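Local coordinates for protein polycyclic ketone monooxygenase (Myceliophthora thermophila, PDB 5MQ6) that catalyses Baeyer-Villiger oxidation of ketones, especially bulky polycyclic ones, inserting one oxygen atom beside the carbonyl to give esters or lactones with FAD as cofactor, at residues R402-V407 with K415-Y420; S303-R308 with E432-F437; A66-E71 with E201-G206. All blocks are in the same frame, centred on the assembly; numbering follows the deposited sequence.

Interaction 1: residues R402-V407 with K415-Y420; sequences RTDSIV and KLKAWY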
ATOM      1  N   ARG A 402      17.551  19.730  -7.714  1.00 23.20           N
ATOM      2  CA  ARG A 402      16.722  19.520  -8.877  1.00 23.45           C
ATOM      3  C   ARG A 402      15.542  20.484  -8.788  1.00 22.48           C
ATOM      4  O   ARG A 402      15.164  21.165  -9.775  1.00 23.00           O
ATOM      5  CB  ARG A 402      16.213  18.052  -8.995  1.00 24.94           C
ATOM      6  CG  ARG A 402      15.367  17.885 -10.218  1.00 28.85           C
ATOM      7  CD  ARG A 402      15.303  16.522 -10.918  1.00 31.46           C
ATOM      8  NE  ARG A 402      14.013  16.133 -10.684  1.00 35.52           N
ATOM      9  CZ  ARG A 402      12.973  15.966 -11.463  1.00 29.76           C
ATOM     10  NH1 ARG A 402      12.959  15.781 -12.740  1.00 34.20           N
ATOM     11  NH2 ARG A 402      11.905  15.757 -10.795  1.00 29.85           N
ATOM     12  N   THR A 403      14.967  20.576  -7.609  1.00 20.50           N
ATOM     13  CA  THR A 403      13.808  21.448  -7.382  1.00 25.90           C
ATOM     14  C   THR A 403      14.233  22.883  -7.586  1.00 27.74           C
ATOM     15  O   THR A 403      13.570  23.634  -8.280  1.00 26.83           O
ATOM     16  CB  THR A 403      13.252  21.238  -5.943  1.00 25.25           C
ATOM     17  OG1 THR A 403      12.704  19.916  -5.844  1.00 25.28           O
ATOM     18  CG2 THR A 403      12.189  22.210  -5.583  1.00 21.85           C
ATOM     19  N   ASP A 404      15.359  23.222  -6.986  1.00 26.83           N
ATOM     20  CA  ASP A 404      15.966  24.541  -7.204  1.00 29.73           C
ATOM     21  C   ASP A 404      16.107  24.942  -8.683  1.00 24.64           C
ATOM     22  O   ASP A 404      15.706  26.032  -9.061  1.00 27.51           O
ATOM     23  CB  ASP A 404      17.248  24.679  -6.365  1.00 28.98           C
ATOM     24  CG  ASP A 404      17.015  25.604  -5.228  1.00 42.86           C
ATOM     25  OD1 ASP A 404      16.938  26.782  -5.501  1.00 54.63           O
ATOM     26  OD2 ASP A 404      16.801  25.224  -4.074  1.00 51.97           O
ATOM     27  N   SER A 405      16.561  24.029  -9.505  1.00 25.61           N
ATOM     28  CA  SER A 405      16.771  24.282 -10.926  1.00 29.65           C
ATOM     29  C   SER A 405      15.504  24.406 -11.769  1.00 32.39           C
ATOM     30  O   SER A 405      15.504  25.078 -12.738  1.00 26.35           O
ATOM     31  CB  SER A 405      17.651  23.159 -11.503  1.00 30.48           C
ATOM     32  OG  SER A 405      16.973  21.872 -11.515  1.00 25.79           O
ATOM     33  N   ILE A 406      14.426  23.726 -11.415  1.00 34.10           N
ATOM     34  CA  ILE A 406      13.233  23.692 -12.262  1.00 29.52           C
ATOM     35  C   ILE A 406      12.311  24.849 -11.921  1.00 24.27           C
ATOM     36  O   ILE A 406      11.737  25.477 -12.779  1.00 29.05           O
ATOM     37  CB  ILE A 406      12.494  22.352 -12.063  1.00 31.84           C
ATOM     38  CG1 ILE A 406      13.271  21.216 -12.741  1.00 32.34           C
ATOM     39  CG2 ILE A 406      11.043  22.430 -12.557  1.00 33.27           C
ATOM     40  CD1 ILE A 406      12.915  19.850 -12.172  1.00 37.50           C
ATOM     41  N   VAL A 407      12.139  25.121 -10.655  1.00 25.00           N
ATOM     42  CA  VAL A 407      11.108  26.014 -10.231  1.00 29.33           C
ATOM     43  C   VAL A 407      11.652  27.447 -10.239  1.00 33.68           C
ATOM     44  O   VAL A 407      12.502  27.813  -9.404  1.00 33.04           O
ATOM     45  CB  VAL A 407      10.629  25.645  -8.841  1.00 32.00           C
ATOM     46  CG1 VAL A 407       9.618  26.695  -8.357  1.00 34.54           C
ATOM     47  CG2 VAL A 407       9.966  24.244  -8.898  1.00 29.82           C
ATOM     48  N   LYS A 415       9.479  26.600  -0.960  1.00 29.85           N
ATOM     49  CA  LYS A 415       8.359  25.885  -0.346  1.00 34.88           C
ATOM     50  C   LYS A 415       8.206  24.445  -0.859  1.00 31.63           C
ATOM     51  O   LYS A 415       7.586  23.611  -0.196  1.00 37.07           O
ATOM     52  CB  LYS A 415       7.065  26.666  -0.588  1.00 41.71           C
ATOM     53  CG  LYS A 415       7.012  27.919   0.235  1.00 48.54           C
ATOM     54  CD  LYS A 415       6.002  28.872  -0.345  1.00 61.63           C
ATOM     55  CE  LYS A 415       5.782  30.031   0.614  1.00 69.68           C
ATOM     56  NZ  LYS A 415       4.867  31.035  -0.005  1.00 79.62           N
ATOM     57  N   LEU A 416       8.789  24.150  -2.010  1.00 28.15           N
ATOM     58  CA  LEU A 416       8.663  22.844  -2.619  1.00 25.81           C
ATOM     59  C   LEU A 416       9.751  21.867  -2.246  1.00 28.04           C
ATOM     60  O   LEU A 416       9.669  20.697  -2.606  1.00 27.78           O
ATOM     61  CB  LEU A 416       8.557  22.993  -4.105  1.00 23.56           C
ATOM     62  CG  LEU A 416       7.173  23.478  -4.608  1.00 25.41           C
ATOM     63  CD1 LEU A 416       7.235  23.835  -6.073  1.00 22.65           C
ATOM     64  CD2 LEU A 416       6.091  22.384  -4.367  1.00 27.77           C
ATOM     65  N   LYS A 417      10.766  22.375  -1.555  1.00 27.60           N
ATOM     66  CA  LYS A 417      11.917  21.643  -1.124  1.00 26.70           C
ATOM     67  C   LYS A 417      11.532  20.851   0.094  1.00 27.11           C
ATOM     68  O   LYS A 417      10.938  21.416   1.037  1.00 31.65           O
ATOM     69  CB  LYS A 417      13.093  22.568  -0.794  1.00 29.75           C
ATOM     70  CG  LYS A 417      13.902  22.820  -2.057  1.00 31.01           C
ATOM     71  CD  LYS A 417      15.248  23.451  -1.778  1.00 34.91           C
ATOM     72  CE  LYS A 417      15.142  24.934  -1.855  1.00 42.39           C
ATOM     73  NZ  LYS A 417      16.534  25.471  -1.820  1.00 51.77           N
ATOM     74  N   ALA A 418      11.856  19.558   0.088  1.00 25.17           N
ATOM     75  CA  ALA A 418      11.603  18.744   1.264  1.00 25.68           C
ATOM     76  C   ALA A 418      12.878  18.561   2.049  1.00 28.15           C
ATOM     77  O   ALA A 418      13.941  18.322   1.452  1.00 29.62           O
ATOM     78  CB  ALA A 418      11.034  17.409   0.848  1.00 26.80           C
ATOM     79  N   TRP A 419      12.736  18.654   3.382  1.00 28.27           N
ATOM     80  CA  TRP A 419      13.816  18.611   4.333  1.00 29.19           C
ATOM     81  C   TRP A 419      13.625  17.482   5.336  1.00 33.48           C
ATOM     82  O   TRP A 419      13.406  17.698   6.517  1.00 34.88           O
ATOM     83  CB  TRP A 419      13.872  19.919   5.103  1.00 26.93           C
ATOM     84  CG  TRP A 419      14.176  21.043   4.240  1.00 27.35           C
ATOM     85  CD1 TRP A 419      13.267  21.883   3.688  1.00 30.44           C
ATOM     86  CD2 TRP A 419      15.461  21.457   3.759  1.00 27.97           C
ATOM     87  NE1 TRP A 419      13.887  22.815   2.899  1.00 31.47           N
ATOM     88  CE2 TRP A 419      15.241  22.570   2.896  1.00 27.85           C
ATOM     89  CE3 TRP A 419      16.762  21.025   3.983  1.00 29.08           C
ATOM     90  CZ2 TRP A 419      16.292  23.308   2.298  1.00 29.22           C
ATOM     91  CZ3 TRP A 419      17.825  21.743   3.351  1.00 35.47           C
ATOM     92  CH2 TRP A 419      17.579  22.863   2.521  1.00 29.70           C
ATOM     93  N   TYR A 420      13.740  16.288   4.847  1.00 27.55           N
ATOM     94  CA  TYR A 420      13.702  15.105   5.677  1.00 28.98           C
ATOM     95  C   TYR A 420      14.464  14.009   4.951  1.00 27.61           C
ATOM     96  O   TYR A 420      14.543  14.056   3.740  1.00 25.58           O
ATOM     97  CB  TYR A 420      12.266  14.609   5.921  1.00 25.27           C
ATOM     98  CG  TYR A 420      11.372  14.576   4.733  1.00 26.02           C
ATOM     99  CD1 TYR A 420      11.430  13.544   3.781  1.00 25.89           C
ATOM    100  CD2 TYR A 420      10.441  15.570   4.535  1.00 30.10           C
ATOM    101  CE1 TYR A 420      10.568  13.521   2.678  1.00 25.19           C
ATOM    102  CE2 TYR A 420       9.574  15.555   3.468  1.00 24.30           C
ATOM    103  CZ  TYR A 420       9.660  14.543   2.556  1.00 26.43           C
ATOM    104  OH  TYR A 420       8.869  14.622   1.511  1.00 27.06           O
TER
HETATM  105  O   HOH W   1      11.142  18.297  -4.316  1.00 26.62           O
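The carboxylate of Asp-404 is the flat group that meets the other segment, and its OD2 receives Lys-417 NZ in a salt bridge modelled too short to be trusted in detail. Two residues earlier, the guanidinium of Arg-402 carries Ile-406 CD1 over the centre of one face, 3.9 Å above its plane, while its NH2 donates to Ser-430 O. These groups belong to a helix-loop-helix connection, in which the end of helix 378-406 packs against the residues where helix 410-416 runs out. Opposite charges suit Asp-404 and Lys-417 at the more open side; a bend in the lysine chain carries NZ to the acid's side, the close approach itself being doubtful.

Deeper in, Thr-403 serves both natures of its side chain. Its methyl CG2, anti to the backbone N, lies 4.0 Å from Leu-416 CB and equally far from Lys-417 CG, so the aliphatic root of the lysine is used as well. Its hydroxyl, beside the backbone N, bonds to Val-399 O within the helix and also accepts from a water. Val-407 and Leu-416 cross at about a right angle, branched carbons filling the buried end, with Val-407 CG2 4.0 Å from Leu-416 CD1. No direct hydrogen bond spans the segments; instead that water donates to Thr-403 OG1 at 2.7 Å and to Leu-416 O at 3.3 Å.

Interaction 2: residues S303-R308 with E432-F437; sequences SGVWWR and EYLQTF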
ATOM      1  N   SER A 303       6.594  16.874  -1.121  1.00 25.04           N
ATOM      2  CA  SER A 303       7.317  15.642  -1.548  1.00 27.65           C
ATOM      3  C   SER A 303       8.707  15.958  -2.112  1.00 26.35           C
ATOM      4  O   SER A 303       8.950  17.038  -2.724  1.00 26.16           O
ATOM      5  CB  SER A 303       6.534  14.885  -2.639  1.00 34.28           C
ATOM      6  OG  SER A 303       5.442  14.145  -2.060  1.00 39.04           O
ATOM      7  N   GLY A 304       9.622  15.027  -1.897  1.00 23.90           N
ATOM      8  CA  GLY A 304      10.826  15.003  -2.657  1.00 26.46           C
ATOM      9  C   GLY A 304      10.572  14.335  -3.994  1.00 27.29           C
ATOM     10  O   GLY A 304      10.355  13.151  -4.089  1.00 37.04           O
ATOM     11  N   VAL A 305      10.622  15.135  -5.020  1.00 24.43           N
ATOM     12  CA  VAL A 305      10.251  14.790  -6.333  1.00 25.92           C
ATOM     13  C   VAL A 305      11.482  14.542  -7.201  1.00 26.21           C
ATOM     14  O   VAL A 305      12.222  15.463  -7.561  1.00 27.26           O
ATOM     15  CB  VAL A 305       9.363  15.890  -6.925  1.00 24.30           C
ATOM     16  CG1 VAL A 305       8.919  15.490  -8.345  1.00 28.47           C
ATOM     17  CG2 VAL A 305       8.175  16.091  -6.035  1.00 22.92           C
ATOM     18  N   TRP A 306      11.690  13.290  -7.528  1.00 23.60           N
ATOM     19  CA  TRP A 306      12.861  12.895  -8.341  1.00 26.10           C
ATOM     20  C   TRP A 306      12.413  12.693  -9.782  1.00 23.58           C
ATOM     21  O   TRP A 306      11.254  12.917 -10.087  1.00 26.46           O
ATOM     22  CB  TRP A 306      13.528  11.666  -7.691  1.00 25.80           C
ATOM     23  CG  TRP A 306      14.950  11.367  -8.059  1.00 25.06           C
ATOM     24  CD1 TRP A 306      15.429  10.148  -8.384  1.00 23.60           C
ATOM     25  CD2 TRP A 306      16.074  12.295  -8.173  1.00 25.07           C
ATOM     26  NE1 TRP A 306      16.775  10.216  -8.648  1.00 26.18           N
ATOM     27  CE2 TRP A 306      17.215  11.508  -8.510  1.00 24.13           C
ATOM     28  CE3 TRP A 306      16.236  13.691  -7.980  1.00 25.05           C
ATOM     29  CZ2 TRP A 306      18.491  12.058  -8.690  1.00 24.69           C
ATOM     30  CZ3 TRP A 306      17.510  14.253  -8.234  1.00 26.25           C
ATOM     31  CH2 TRP A 306      18.629  13.432  -8.561  1.00 23.33           C
ATOM     32  N   TRP A 307      13.314  12.311 -10.671  1.00 20.71           N
ATOM     33  CA  TRP A 307      13.021  12.238 -12.056  1.00 22.18           C
ATOM     34  C   TRP A 307      12.331  10.903 -12.368  1.00 24.14           C
ATOM     35  O   TRP A 307      12.524   9.917 -11.664  1.00 22.37           O
ATOM     36  CB  TRP A 307      14.279  12.376 -12.883  1.00 22.83           C
ATOM     37  CG  TRP A 307      15.330  11.264 -12.643  1.00 23.70           C
ATOM     38  CD1 TRP A 307      16.290  11.269 -11.707  1.00 21.32           C
ATOM     39  CD2 TRP A 307      15.500  10.065 -13.383  1.00 19.31           C
ATOM     40  NE1 TRP A 307      17.056  10.137 -11.792  1.00 21.87           N
ATOM     41  CE2 TRP A 307      16.608   9.376 -12.819  1.00 19.39           C
ATOM     42  CE3 TRP A 307      14.842   9.499 -14.485  1.00 20.92           C
ATOM     43  CZ2 TRP A 307      17.046   8.157 -13.291  1.00 19.66           C
ATOM     44  CZ3 TRP A 307      15.289   8.310 -14.974  1.00 23.54           C
ATOM     45  CH2 TRP A 307      16.368   7.635 -14.386  1.00 20.41           C
ATOM     46  N   ARG A 308      11.491  10.920 -13.414  1.00 24.13           N
ATOM     47  CA  ARG A 308      10.766   9.716 -13.858  1.00 21.91           C
ATOM     48  C   ARG A 308      11.367   8.994 -15.049  1.00 22.35           C
ATOM     49  O   ARG A 308      11.564   7.749 -15.010  1.00 21.22           O
ATOM     50  CB  ARG A 308       9.323  10.070 -14.156  1.00 21.69           C
ATOM     51  CG  ARG A 308       8.418   8.951 -14.693  1.00 18.42           C
ATOM     52  CD  ARG A 308       8.030   8.029 -13.575  1.00 18.34           C
ATOM     53  NE  ARG A 308       9.207   7.300 -13.025  1.00 21.30           N
ATOM     54  CZ  ARG A 308       9.136   6.460 -11.962  1.00 27.81           C
ATOM     55  NH1 ARG A 308       7.968   6.195 -11.336  1.00 23.15           N
ATOM     56  NH2 ARG A 308      10.233   5.840 -11.544  1.00 28.51           N
ATOM     57  N   GLU A 432       7.096  16.360 -14.838  1.00 28.95           N
ATOM     58  CA  GLU A 432       6.149  17.439 -15.087  1.00 27.41           C
ATOM     59  C   GLU A 432       5.669  18.197 -13.837  1.00 24.02           C
ATOM     60  O   GLU A 432       5.246  19.291 -13.968  1.00 27.05           O
ATOM     61  CB  GLU A 432       4.883  16.936 -15.771  1.00 28.92           C
ATOM     62  CG  GLU A 432       5.050  15.955 -16.917  1.00 37.53           C
ATOM     63  CD  GLU A 432       3.698  15.423 -17.483  1.00 47.48           C
ATOM     64  OE1 GLU A 432       2.635  15.401 -16.775  1.00 51.38           O
ATOM     65  OE2 GLU A 432       3.699  15.001 -18.653  1.00 46.40           O
ATOM     66  N   TYR A 433       5.672  17.622 -12.634  1.00 22.90           N
ATOM     67  CA  TYR A 433       5.046  18.279 -11.524  1.00 22.48           C
ATOM     68  C   TYR A 433       5.693  19.594 -11.102  1.00 26.34           C
ATOM     69  O   TYR A 433       5.026  20.590 -10.845  1.00 30.66           O
ATOM     70  CB  TYR A 433       5.078  17.328 -10.331  1.00 24.32           C
ATOM     71  CG  TYR A 433       4.593  17.852  -9.014  1.00 21.39           C
ATOM     72  CD1 TYR A 433       3.236  18.013  -8.759  1.00 22.12           C
ATOM     73  CD2 TYR A 433       5.511  18.193  -7.983  1.00 21.25           C
ATOM     74  CE1 TYR A 433       2.806  18.477  -7.521  1.00 23.96           C
ATOM     75  CE2 TYR A 433       5.108  18.610  -6.720  1.00 20.26           C
ATOM     76  CZ  TYR A 433       3.745  18.784  -6.487  1.00 21.80           C
ATOM     77  OH  TYR A 433       3.363  19.191  -5.250  1.00 18.91           O
ATOM     78  N   LEU A 434       6.996  19.589 -10.964  1.00 26.15           N
ATOM     79  CA  LEU A 434       7.710  20.796 -10.491  1.00 26.71           C
ATOM     80  C   LEU A 434       7.530  21.947 -11.511  1.00 25.27           C
ATOM     81  O   LEU A 434       7.149  23.092 -11.125  1.00 27.12           O
ATOM     82  CB  LEU A 434       9.178  20.457 -10.208  1.00 24.14           C
ATOM     83  CG  LEU A 434       9.395  19.534  -9.010  1.00 26.84           C
ATOM     84  CD1 LEU A 434      10.849  19.080  -8.940  1.00 28.56           C
ATOM     85  CD2 LEU A 434       8.960  20.174  -7.717  1.00 26.95           C
ATOM     86  N   GLN A 435       7.684  21.589 -12.789  1.00 22.86           N
ATOM     87  CA  GLN A 435       7.562  22.507 -13.939  1.00 27.62           C
ATOM     88  C   GLN A 435       6.184  23.153 -13.936  1.00 31.99           C
ATOM     89  O   GLN A 435       6.047  24.240 -14.441  1.00 26.03           O
ATOM     90  CB  GLN A 435       7.660  21.763 -15.305  1.00 28.43           C
ATOM     91  CG  GLN A 435       8.991  21.109 -15.751  1.00 31.04           C
ATOM     92  CD  GLN A 435       9.412  19.861 -14.919  1.00 35.64           C
ATOM     93  OE1 GLN A 435       8.682  19.380 -14.020  1.00 29.76           O
ATOM     94  NE2 GLN A 435      10.587  19.336 -15.233  1.00 29.46           N
ATOM     95  N   THR A 436       5.157  22.426 -13.448  1.00 32.99           N
ATOM     96  CA  THR A 436       3.758  22.906 -13.374  1.00 30.79           C
ATOM     97  C   THR A 436       3.608  24.150 -12.560  1.00 33.13           C
ATOM     98  O   THR A 436       2.824  25.071 -12.937  1.00 35.51           O
ATOM     99  CB  THR A 436       2.801  21.820 -12.810  1.00 30.61           C
ATOM    100  OG1 THR A 436       2.911  20.676 -13.635  1.00 29.33           O
ATOM    101  CG2 THR A 436       1.361  22.252 -12.823  1.00 30.03           C
ATOM    102  N   PHE A 437       4.399  24.255 -11.487  1.00 27.52           N
ATOM    103  CA  PHE A 437       4.383  25.483 -10.708  1.00 28.87           C
ATOM    104  C   PHE A 437       5.053  26.671 -11.445  1.00 33.55           C
ATOM    105  O   PHE A 437       5.073  27.772 -10.922  1.00 25.14           O
ATOM    106  CB  PHE A 437       5.006  25.304  -9.359  1.00 29.04           C
ATOM    107  CG  PHE A 437       4.301  24.322  -8.506  1.00 29.04           C
ATOM    108  CD1 PHE A 437       4.544  22.986  -8.652  1.00 30.77           C
ATOM    109  CD2 PHE A 437       3.369  24.735  -7.581  1.00 31.79           C
ATOM    110  CE1 PHE A 437       3.865  22.038  -7.908  1.00 29.22           C
ATOM    111  CE2 PHE A 437       2.683  23.818  -6.810  1.00 29.63           C
ATOM    112  CZ  PHE A 437       2.916  22.459  -7.002  1.00 29.49           C
TER
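Val-305 is wedged between Tyr-433 and Leu-434, and these three buried side chains make up the tight part of the contact. The two methyls of the valine divide the work. CG2 comes obliquely to the tyrosine ring, 3.9 Å from Tyr-433 CD2, the two side chains crossing at about a right angle. CG1 and CB instead face the leucine, the pair meeting tip to tip, with Leu-434 CD1 4.1 Å from Val-305 CB. A beta-branched residue suits this place on a short strand, since its two arms can touch two successive residues of the helical turn; Tyr-433 CG is anti to its backbone N (chi1 174°), which swings the ring to the CG2 side.

Behind this ring Phe-437 approaches with its edge, CE1 standing 3.5 Å above one face of Tyr-433 and offset toward the rim. The short, weakly bonded helix is reinforced by Thr-436, whose OG1 donates to Glu-432 O at 2.7 Å, while its N reaches the same oxygen from the opposite face of the carbonyl plane.

The other side is looser: Glu-432 is exposed and Gln-435 partly so, and neither touches 303-308. Trp-306, though it turns away from the helix, is buried, with Trp-307 CD1 3.2 Å above one face of its indole; both indole NE1 atoms donate to Glu-358 OE2.

The contact borders the NADPH-binding region, probably of Rossmann type: Tyr-433 packs on the NADPH-binding Thr-277. Strand 305-306 pairs in parallel with strand 428-429, and helix 433-436 sits between helix 279-289, touched by Tyr-433 and Thr-436, and helix 378-406, touched by Leu-434.

Interaction 3: residues A66-E71 with E201-G206; sequences ALNAKE and EGRGPG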
ATOM      1  N   ALA A  66     -25.316  -4.792 -14.652  1.00 30.66           N
ATOM      2  CA  ALA A  66     -24.566  -5.989 -15.089  1.00 35.47           C
ATOM      3  C   ALA A  66     -24.400  -7.029 -13.990  1.00 37.29           C
ATOM      4  O   ALA A  66     -24.545  -8.235 -14.245  1.00 37.70           O
ATOM      5  CB  ALA A  66     -23.185  -5.596 -15.558  1.00 36.86           C
ATOM      6  N   LEU A  67     -24.018  -6.553 -12.803  1.00 32.02           N
ATOM      7  CA  LEU A  67     -23.815  -7.481 -11.652  1.00 32.42           C
ATOM      8  C   LEU A  67     -25.126  -8.068 -11.128  1.00 31.01           C
ATOM      9  O   LEU A  67     -25.228  -9.227 -10.888  1.00 28.10           O
ATOM     10  CB  LEU A  67     -23.062  -6.806 -10.528  1.00 30.35           C
ATOM     11  CG  LEU A  67     -21.543  -6.978 -10.623  1.00 29.76           C
ATOM     12  CD1 LEU A  67     -21.004  -6.878 -11.972  1.00 36.51           C
ATOM     13  CD2 LEU A  67     -20.945  -5.903  -9.821  1.00 28.25           C
ATOM     14  N   ASN A  68     -26.108  -7.213 -10.903  1.00 34.59           N
ATOM     15  CA  ASN A  68     -27.444  -7.679 -10.546  1.00 37.05           C
ATOM     16  C   ASN A  68     -28.076  -8.719 -11.507  1.00 39.59           C
ATOM     17  O   ASN A  68     -28.952  -9.454 -11.113  1.00 42.90           O
ATOM     18  CB  ASN A  68     -28.321  -6.470 -10.376  1.00 32.63           C
ATOM     19  CG  ASN A  68     -28.015  -5.762  -9.106  1.00 29.64           C
ATOM     20  OD1 ASN A  68     -27.162  -6.221  -8.329  1.00 26.39           O
ATOM     21  ND2 ASN A  68     -28.692  -4.649  -8.861  1.00 31.96           N
ATOM     22  N   ALA A  69     -27.602  -8.818 -12.741  1.00 37.32           N
ATOM     23  CA  ALA A  69     -28.139  -9.801 -13.621  1.00 36.53           C
ATOM     24  C   ALA A  69     -27.396 -11.128 -13.564  1.00 40.24           C
ATOM     25  O   ALA A  69     -27.822 -12.078 -14.187  1.00 44.83           O
ATOM     26  CB  ALA A  69     -28.153  -9.299 -15.035  1.00 36.71           C
ATOM     27  N   LYS A  70     -26.306 -11.244 -12.835  1.00 33.30           N
ATOM     28  CA  LYS A  70     -25.658 -12.545 -12.766  1.00 34.72           C
ATOM     29  C   LYS A  70     -26.351 -13.348 -11.667  1.00 32.03           C
ATOM     30  O   LYS A  70     -27.109 -12.812 -10.852  1.00 27.86           O
ATOM     31  CB  LYS A  70     -24.146 -12.400 -12.551  1.00 36.71           C
ATOM     32  CG  LYS A  70     -23.535 -11.379 -13.508  1.00 41.36           C
ATOM     33  CD  LYS A  70     -22.027 -11.462 -13.676  1.00 48.47           C
ATOM     34  CE  LYS A  70     -21.623 -12.640 -14.562  1.00 62.41           C
ATOM     35  NZ  LYS A  70     -20.229 -13.100 -14.199  1.00 75.29           N
ATOM     36  N   GLU A  71     -26.124 -14.644 -11.669  1.00 34.88           N
ATOM     37  CA  GLU A  71     -26.702 -15.520 -10.622  1.00 38.38           C
ATOM     38  C   GLU A  71     -26.142 -15.057  -9.260  1.00 32.45           C
ATOM     39  O   GLU A  71     -24.959 -15.002  -9.095  1.00 29.04           O
ATOM     40  CB  GLU A  71     -26.328 -17.000 -10.860  1.00 39.69           C
ATOM     41  CG  GLU A  71     -27.055 -17.964  -9.933  1.00 50.33           C
ATOM     42  CD  GLU A  71     -28.404 -18.348 -10.498  1.00 60.41           C
ATOM     43  OE1 GLU A  71     -28.399 -18.866 -11.637  1.00 68.68           O
ATOM     44  OE2 GLU A  71     -29.455 -18.119  -9.829  1.00 61.20           O
ATOM     45  N   GLU A 201     -23.494  -7.495   0.702  1.00 17.51           N
ATOM     46  CA  GLU A 201     -23.364  -7.228  -0.725  1.00 18.34           C
ATOM     47  C   GLU A 201     -24.301  -6.093  -1.146  1.00 24.09           C
ATOM     48  O   GLU A 201     -25.532  -6.275  -1.126  1.00 23.96           O
ATOM     49  CB  GLU A 201     -23.672  -8.479  -1.523  1.00 16.93           C
ATOM     50  CG  GLU A 201     -23.607  -8.361  -3.009  1.00 19.58           C
ATOM     51  CD  GLU A 201     -24.433  -9.341  -3.842  1.00 21.93           C
ATOM     52  OE1 GLU A 201     -25.227 -10.070  -3.259  1.00 23.25           O
ATOM     53  OE2 GLU A 201     -24.253  -9.347  -5.115  1.00 26.40           O
ATOM     54  N   GLY A 202     -23.693  -4.972  -1.576  1.00 28.73           N
ATOM     55  CA  GLY A 202     -24.357  -3.900  -2.297  1.00 25.57           C
ATOM     56  C   GLY A 202     -25.026  -4.353  -3.550  1.00 23.76           C
ATOM     57  O   GLY A 202     -24.477  -5.160  -4.284  1.00 26.49           O
ATOM     58  N   ARG A 203     -26.248  -3.874  -3.784  1.00 24.90           N
ATOM     59  CA  ARG A 203     -26.959  -4.209  -5.037  1.00 26.50           C
ATOM     60  C   ARG A 203     -27.345  -3.012  -5.880  1.00 30.16           C
ATOM     61  O   ARG A 203     -28.063  -3.145  -6.869  1.00 26.79           O
ATOM     62  CB  ARG A 203     -28.197  -5.029  -4.724  1.00 26.79           C
ATOM     63  CG  ARG A 203     -27.921  -6.237  -3.808  1.00 23.68           C
ATOM     64  CD  ARG A 203     -27.282  -7.334  -4.592  1.00 23.50           C
ATOM     65  NE  ARG A 203     -28.133  -7.820  -5.683  1.00 25.34           N
ATOM     66  CZ  ARG A 203     -27.829  -8.760  -6.560  1.00 25.39           C
ATOM     67  NH1 ARG A 203     -26.694  -9.418  -6.558  1.00 27.97           N
ATOM     68  NH2 ARG A 203     -28.713  -9.089  -7.475  1.00 30.31           N
ATOM     69  N   GLY A 204     -26.874  -1.843  -5.526  1.00 33.75           N
ATOM     70  CA  GLY A 204     -27.060  -0.691  -6.416  1.00 37.79           C
ATOM     71  C   GLY A 204     -28.056   0.280  -5.810  1.00 45.61           C
ATOM     72  O   GLY A 204     -28.662   0.006  -4.762  1.00 35.23           O
ATOM     73  N   PRO A 205     -28.219   1.439  -6.458  1.00 53.82           N
ATOM     74  CA  PRO A 205     -28.994   2.494  -5.815  1.00 52.00           C
ATOM     75  C   PRO A 205     -30.485   2.106  -5.685  1.00 48.10           C
ATOM     76  O   PRO A 205     -31.028   1.421  -6.581  1.00 43.60           O
ATOM     77  CB  PRO A 205     -28.757   3.718  -6.728  1.00 53.54           C
ATOM     78  CG  PRO A 205     -27.708   3.306  -7.744  1.00 59.17           C
ATOM     79  CD  PRO A 205     -27.788   1.808  -7.823  1.00 56.82           C
ATOM     80  N   GLY A 206     -31.092   2.495  -4.550  1.00 50.16           N
ATOM     81  CA  GLY A 206     -32.486   2.077  -4.179  1.00 50.38           C
ATOM     82  C   GLY A 206     -32.780   0.561  -4.192  1.00 57.97           C
ATOM     83  O   GLY A 206     -33.928   0.169  -4.397  1.00 51.04           O
TER
HETATM   84  O   HOH W   2     -26.268 -11.059  -9.013  1.00 40.70           O
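Asn-68 meets Arg-203 with both ends of its amide, one by a hydrogen bond and the other by lying over the guanidinium. ND2 donates to the backbone oxygen Arg-203 O at 2.6 Å, nearly straight at 168° and in the amide plane. OD1 lies over the centre of the guanidinium face, 3.1 Å above it, with the two flat groups 22° apart; this is not a hydrogen bond, but a partly negative oxygen over a cation is probably favourable. Asparagine suits the place because it offers a donor and an oxygen side by side.

The arginine curls back to receive it through bends at its second and third torsions (chi2 -77°). In the guanidinium plane, NH1 forms a salt bridge with Glu-201 OE2 at 2.8 Å and also donates to a water, 3.0 Å from NH1, that in turn donates to Leu-67 O and Lys-70 O. A leucine at Arg-203 would probably leave Glu-201 OE2 without this partner and that water without its donor. Farther out, Arg-180 NH2 donates to Asn-68 OD1, and Arg-210 makes a second salt bridge to Glu-201.

The contact thus joins the end of helix 64-68, at the surface, to the loop between the antiparallel strands 194-201 and 210-216.

Interactions 1 and 2 form one continuous region: their centres are 9 Å apart, and along the chain the first is nested inside the loop closed by the second. Arg-402 NH2 stands 3.3 Å from Val-305 O, a probable hydrogen bond between them, and Ile-406 CG2 packs 3.5 Å from Gln-435 N. Both lie near the bound NADPH without reaching it, the side chain of Tyr-433 about 8 Å and that of Leu-416 about 10 Å away. Interaction 3 closes earlier in the chain and is remote from the annotated sites, its centre 49 Å from that of interaction 1 and 42 Å from that of interaction 2.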